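Side-chain contacts in aromatic-ring-hydroxylating dioxygenase beta subunit (Catenulispora acidiphila, PDB 6VW4), which is of uncertain function but has an NTF2-like, SnoaL-type fold that binds the aromatic polyketide S-DNPA, and may have dioxygenase activity: residues A[23-27]-A[28-32]; A[138-142]-A[143-147]. All coordinates share one frame; numbering follows the deposited sequence.

The two contacts come one after the other along the chain, contact 1 near its start and contact 2 at its modelled end. Contact 1 (23-32) joins helix 8-26 to the short helix 30-34. Contact 2 (138-147) carries strand 132-139 of the mixed sheet into helix 142-147. Their centres lie about 24 Å apart, on opposite sides of the chain's centre. Their nearest atoms stay about 9 Å apart, and they do not touch. They share the ligand pocket of the NTF2-like fold: L25 of contact 1 and V139 and H141 of contact 2 all line it. Two turns distant in sequence thus border one bound S-DNPA molecule.

Contact 1 of 2, residues A[23-27]-A[28-32]; sequences HALDE and GKFEE
A24 and L25 meet G28 and K29 in a Schellman motif that ends helix 8-26. Two backbone hydrogen bonds define it. K29 N donates to A24 O at 2.9 Å. G28 N donates to L25 O, also at 2.9 Å. G28 is the C' residue, with a positive phi of 75°. A side chain there would run into E27 O. K29 is the centre of an inverse gamma turn. It also takes the N-cap position of helix 30-34, so one helix closes and the next opens within a few residues.

Apolar contacts lie on the buried side. The CD1 branch of L25 reaches F30 CE1, 3.9 Å away, because a chi1 of 169° turns L25 CG away from the backbone N. The two side chains approach at a slant. L25 also touches the bound ligand, and both L25 and F30 pack on L62 of helix 55-68. F30 further makes an edge-to-face stack with H66. G28 O lies 3.8 Å above one face of the F30 ring, offset toward its rim.

The outer side is more exposed. The CB of K29 rests beside A24 O at 3.5 Å. E32 leans back across the turn toward the first helix, where its OE1 comes within 3.9 Å of A24 CB.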
loop_
_atom_site.group_PDB
_atom_site.type_symbol
_atom_site.label_atom_id
_atom_site.label_comp_id
_atom_site.label_asym_id
_atom_site.label_seq_id
_atom_site.Cartn_x
_atom_site.Cartn_y
_atom_site.Cartn_z
ATOM N N HIS A 23 6.583 -10.795 -5.725
ATOM C CA HIS A 23 7.754 -11.290 -4.996
ATOM C C HIS A 23 8.683 -12.046 -5.943
ATOM O O HIS A 23 9.909 -11.876 -5.907
ATOM C CB HIS A 23 7.358 -12.185 -3.810
ATOM C CG HIS A 23 6.656 -11.454 -2.690
ATOM N ND1 HIS A 23 5.961 -12.107 -1.689
ATOM C CD2 HIS A 23 6.532 -10.124 -2.424
ATOM C CE1 HIS A 23 5.439 -11.215 -0.861
ATOM N NE2 HIS A 23 5.778 -10.006 -1.279
ATOM N N ALA A 24 8.101 -12.829 -6.841
ATOM C CA ALA A 24 8.886 -13.580 -7.803
ATOM C C ALA A 24 9.523 -12.647 -8.828
ATOM O O ALA A 24 10.709 -12.774 -9.133
ATOM C CB ALA A 24 7.999 -14.630 -8.480
ATOM N N LEU A 25 8.760 -11.695 -9.365
ATOM C CA LEU A 25 9.324 -10.768 -10.345
ATOM C C LEU A 25 10.508 -9.995 -9.757
ATOM O O LEU A 25 11.596 -9.929 -10.360
ATOM C CB LEU A 25 8.235 -9.807 -10.818
ATOM C CG LEU A 25 8.792 -8.642 -11.636
ATOM C CD1 LEU A 25 9.314 -9.238 -12.926
ATOM C CD2 LEU A 25 7.808 -7.552 -11.952
ATOM N N ASP A 26 10.317 -9.413 -8.564
ATOM C CA ASP A 26 11.323 -8.517 -8.001
ATOM C C ASP A 26 12.573 -9.269 -7.558
ATOM O O ASP A 26 13.624 -8.647 -7.414
ATOM C CB ASP A 26 10.774 -7.734 -6.800
ATOM C CG ASP A 26 9.648 -6.744 -7.181
ATOM O OD1 ASP A 26 9.578 -6.322 -8.346
ATOM O OD2 ASP A 26 8.819 -6.397 -6.301
ATOM N N GLU A 27 12.484 -10.579 -7.312
ATOM C CA GLU A 27 13.671 -11.373 -7.037
ATOM C C GLU A 27 14.248 -12.004 -8.301
ATOM O O GLU A 27 15.131 -12.847 -8.206
ATOM C CB GLU A 27 13.381 -12.438 -5.970
ATOM C CG GLU A 27 12.917 -11.876 -4.581
ATOM C CD GLU A 27 14.002 -11.092 -3.769
ATOM O OE1 GLU A 27 13.670 -10.548 -2.674
ATOM O OE2 GLU A 27 15.179 -11.006 -4.212
ATOM N N GLY A 28 13.795 -11.581 -9.475
ATOM C CA GLY A 28 14.328 -12.057 -10.734
ATOM C C GLY A 28 13.916 -13.451 -11.156
ATOM O O GLY A 28 14.535 -14.013 -12.063
ATOM N N LYS A 29 12.895 -14.025 -10.529
ATOM C CA LYS A 29 12.394 -15.346 -10.881
ATOM C C LYS A 29 11.348 -15.194 -11.986
ATOM O O LYS A 29 10.144 -15.396 -11.799
ATOM C CB LYS A 29 11.837 -16.026 -9.642
ATOM C CG LYS A 29 12.861 -16.198 -8.561
ATOM C CD LYS A 29 12.225 -16.692 -7.270
ATOM C CE LYS A 29 13.297 -17.031 -6.245
ATOM N NZ LYS A 29 13.030 -16.548 -4.856
ATOM N N PHE A 30 11.845 -14.820 -13.167
ATOM C CA PHE A 30 10.953 -14.463 -14.262
ATOM C C PHE A 30 10.085 -15.632 -14.733
ATOM O O PHE A 30 8.992 -15.408 -15.281
ATOM C CB PHE A 30 11.759 -13.922 -15.440
ATOM C CG PHE A 30 12.526 -12.684 -15.137
ATOM C CD1 PHE A 30 12.093 -11.801 -14.167
ATOM C CD2 PHE A 30 13.695 -12.400 -15.831
ATOM C CE1 PHE A 30 12.804 -10.655 -13.882
ATOM C CE2 PHE A 30 14.423 -11.263 -15.552
ATOM C CZ PHE A 30 13.976 -10.379 -14.575
ATOM N N GLU A 31 10.542 -16.875 -14.566
ATOM C CA GLU A 31 9.729 -18.006 -15.016
ATOM C C GLU A 31 8.566 -18.237 -14.066
ATOM O O GLU A 31 7.421 -18.416 -14.500
ATOM C CB GLU A 31 10.572 -19.280 -15.128
ATOM C CG GLU A 31 11.591 -19.259 -16.269
ATOM C CD GLU A 31 12.904 -18.549 -15.895
ATOM O OE1 GLU A 31 13.906 -18.733 -16.632
ATOM O OE2 GLU A 31 12.939 -17.804 -14.880
ATOM N N GLU A 32 8.845 -18.204 -12.760
ATOM C CA GLU A 32 7.777 -18.312 -11.769
ATOM C C GLU A 32 6.731 -17.233 -11.993
ATOM O O GLU A 32 5.532 -17.474 -11.838
ATOM C CB GLU A 32 8.331 -18.158 -10.354
ATOM C CG GLU A 32 9.087 -19.299 -9.792
ATOM C CD GLU A 32 9.411 -19.062 -8.318
ATOM O OE1 GLU A 32 8.617 -18.373 -7.616
ATOM O OE2 GLU A 32 10.458 -19.573 -7.865
#

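Contact 2 of 2, residues A[138-142]-A[143-147]; sequences WVEHD and NRTVA. With SDN ([(3S)-9-hydroxy-1-methyl-10-oxo-4,10-dihydro-3H-benzo[g]isochromen-3-yl]acetic acid), chain C.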
loop_
_atom_site.group_PDB
_atom_site.type_symbol
_atom_site.label_atom_id
_atom_site.label_comp_id
_atom_site.label_asym_id
_atom_site.label_seq_id
_atom_site.Cartn_x
_atom_site.Cartn_y
_atom_site.Cartn_z
ATOM N N TRP A 138 -2.381 -4.833 -18.045
ATOM C CA TRP A 138 -2.303 -3.671 -18.907
ATOM C C TRP A 138 -1.792 -2.496 -18.065
ATOM O O TRP A 138 -2.523 -1.949 -17.234
ATOM C CB TRP A 138 -3.673 -3.411 -19.525
ATOM C CG TRP A 138 -3.541 -2.777 -20.847
ATOM C CD1 TRP A 138 -3.579 -1.435 -21.123
ATOM C CD2 TRP A 138 -3.299 -3.444 -22.096
ATOM N NE1 TRP A 138 -3.391 -1.228 -22.473
ATOM C CE2 TRP A 138 -3.214 -2.443 -23.092
ATOM C CE3 TRP A 138 -3.156 -4.790 -22.471
ATOM C CZ2 TRP A 138 -2.988 -2.745 -24.441
ATOM C CZ3 TRP A 138 -2.937 -5.088 -23.814
ATOM C CH2 TRP A 138 -2.852 -4.068 -24.781
ATOM N N VAL A 139 -0.528 -2.130 -18.259
ATOM C CA VAL A 139 0.124 -1.088 -17.478
ATOM C C VAL A 139 0.110 0.233 -18.238
ATOM O O VAL A 139 0.528 0.294 -19.399
ATOM C CB VAL A 139 1.568 -1.478 -17.121
ATOM C CG1 VAL A 139 2.167 -0.406 -16.195
ATOM C CG2 VAL A 139 1.608 -2.818 -16.457
ATOM N N GLU A 140 -0.335 1.298 -17.570
ATOM C CA GLU A 140 -0.066 2.668 -18.012
ATOM C C GLU A 140 1.016 3.330 -17.153
ATOM O O GLU A 140 1.279 2.927 -16.009
ATOM C CB GLU A 140 -1.323 3.531 -17.972
ATOM C CG GLU A 140 -2.513 2.943 -18.704
ATOM C CD GLU A 140 -2.435 3.075 -20.211
ATOM O OE1 GLU A 140 -3.321 2.501 -20.883
ATOM O OE2 GLU A 140 -1.499 3.744 -20.728
ATOM N N HIS A 141 1.666 4.336 -17.720
ATOM C CA HIS A 141 2.736 5.081 -17.045
ATOM C C HIS A 141 2.279 6.520 -16.884
ATOM O O HIS A 141 2.006 7.186 -17.883
ATOM C CB HIS A 141 4.040 5.058 -17.838
ATOM C CG HIS A 141 4.743 3.743 -17.818
ATOM N ND1 HIS A 141 4.142 2.587 -17.377
ATOM C CD2 HIS A 141 5.997 3.398 -18.189
ATOM C CE1 HIS A 141 4.996 1.584 -17.476
ATOM N NE2 HIS A 141 6.131 2.051 -17.959
ATOM N N ASP A 142 2.170 6.999 -15.640
ATOM C CA ASP A 142 1.687 8.364 -15.443
ATOM C C ASP A 142 2.615 9.383 -16.121
ATOM O O ASP A 142 2.141 10.369 -16.700
ATOM C CB ASP A 142 1.547 8.699 -13.955
ATOM C CG ASP A 142 0.208 8.232 -13.344
ATOM O OD1 ASP A 142 -0.761 7.959 -14.082
ATOM O OD2 ASP A 142 0.140 8.155 -12.093
ATOM N N ASN A 143 3.941 9.169 -16.059
ATOM C CA ASN A 143 4.874 10.103 -16.703
ATOM C C ASN A 143 4.588 10.201 -18.199
ATOM O O ASN A 143 4.433 11.307 -18.738
ATOM C CB ASN A 143 6.351 9.710 -16.432
ATOM C CG ASN A 143 6.682 8.260 -16.801
ATOM O OD1 ASN A 143 5.972 7.323 -16.433
ATOM N ND2 ASN A 143 7.797 8.075 -17.491
ATOM N N ARG A 144 4.427 9.047 -18.876
ATOM C CA ARG A 144 4.123 9.060 -20.313
ATOM C C ARG A 144 2.718 9.564 -20.616
ATOM O O ARG A 144 2.504 10.223 -21.642
ATOM C CB ARG A 144 4.294 7.674 -20.930
ATOM C CG ARG A 144 4.233 7.708 -22.488
ATOM C CD ARG A 144 4.212 6.315 -23.097
ATOM N NE ARG A 144 4.384 6.236 -24.555
ATOM C CZ ARG A 144 3.428 6.475 -25.458
ATOM N NH1 ARG A 144 2.214 6.863 -25.077
ATOM N NH2 ARG A 144 3.690 6.325 -26.754
ATOM N N THR A 145 1.750 9.278 -19.751
ATOM C CA THR A 145 0.413 9.835 -19.932
ATOM C C THR A 145 0.430 11.363 -19.869
ATOM O O THR A 145 -0.322 12.025 -20.593
ATOM C CB THR A 145 -0.508 9.231 -18.872
ATOM O OG1 THR A 145 -0.744 7.863 -19.215
ATOM C CG2 THR A 145 -1.827 9.985 -18.741
ATOM N N VAL A 146 1.295 11.944 -19.027
ATOM C CA VAL A 146 1.281 13.394 -18.826
ATOM C C VAL A 146 1.841 14.124 -20.049
ATOM O O VAL A 146 1.269 15.128 -20.491
ATOM C CB VAL A 146 2.030 13.753 -17.531
ATOM C CG1 VAL A 146 2.521 15.180 -17.541
ATOM C CG2 VAL A 146 1.106 13.552 -16.322
ATOM N N ALA A 147 2.933 13.616 -20.633
ATOM C CA ALA A 147 3.453 14.161 -21.890
ATOM C C ALA A 147 2.350 14.319 -22.949
ATOM O O ALA A 147 2.196 15.392 -23.549
ATOM C CB ALA A 147 4.597 13.267 -22.398
HETATM O O4 SDN C . 4.807 -6.596 -13.704
HETATM C C11 SDN C . 4.252 -5.348 -13.417
HETATM C C12 SDN C . 4.859 -4.161 -13.826
HETATM C C13 SDN C . 6.180 -4.244 -14.625
HETATM O O5 SDN C . 6.658 -5.300 -14.880
HETATM C C14 SDN C . 6.848 -2.958 -15.077
HETATM C C15 SDN C . 8.159 -3.029 -15.897
HETATM O O3 SDN C . 8.394 -1.926 -16.799
HETATM C C16 SDN C . 9.074 -4.262 -15.920
HETATM C C10 SDN C . 3.094 -5.281 -12.661
HETATM C C9 SDN C . 2.520 -4.041 -12.339
HETATM C C8 SDN C . 3.115 -2.861 -12.758
HETATM C C7 SDN C . 4.292 -2.910 -13.497
HETATM C C6 SDN C . 4.966 -1.575 -13.954
HETATM C C5 SDN C . 6.258 -1.677 -14.762
HETATM C C4 SDN C . 6.899 -0.443 -15.218
HETATM C C3 SDN C . 7.991 -0.616 -16.262
HETATM C C2 SDN C . 9.179 -0.129 -15.453
HETATM C C1 SDN C . 9.863 1.180 -15.788
HETATM O O2 SDN C . 9.408 1.903 -16.705
HETATM O O1 SDN C . 10.894 1.506 -15.130
HETATM O O HOH W 1 0.900 5.762 -20.185
HETATM O O HOH W 2 -1.480 6.846 -16.505
#
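H141 and D142 start helix 142-147 with two backbone hydrogen bonds. The chain leaves strand 132-139, and H141 takes the N-cap position. T145 N donates to H141 O at 2.8 Å. V146 N donates to D142 O at 2.9 Å.

The H141 ring turns back to its own strand end. ND1 donates to E140 O at 3.2 Å. The oxygen lies close to the ring plane, but ND1 comes over the E140 carbonyl from above its plane. CE1 and NE2 of H141 meet the ligand: NE2 is 3.5 Å from O2 of the ligand carboxylate, and CE1 is 3.6 Å from its C4. V139 CG1 also borders the ligand, 3.8 Å from its C6. N143 lies alongside H141 and points the same way, with ring and amide planes 20° apart. Its chi1 of 53° sets CG between the backbone N and carbonyl carbon, and brings OD1 to 3.3 Å from H141 CB. With an alanine in place of H141, E140 O is likely to be left without this donor and a gap to open beside the ligand.

Two waters join the turn to the helix. One accepts from H141 N and donates to E140 OE2, and is also hydrogen-bonded to T145 OG1. The other donates to D142 OD1 and bonds the same hydroxyl. D142 OD2 bonds S117, and OD1 also forms a salt bridge with R77 of the third subunit. E140 OE1 forms a salt bridge with R44. The carboxylate of D142 therefore ties this helix start to both the sheet and a neighbouring subunit, while H141 borders the ligand.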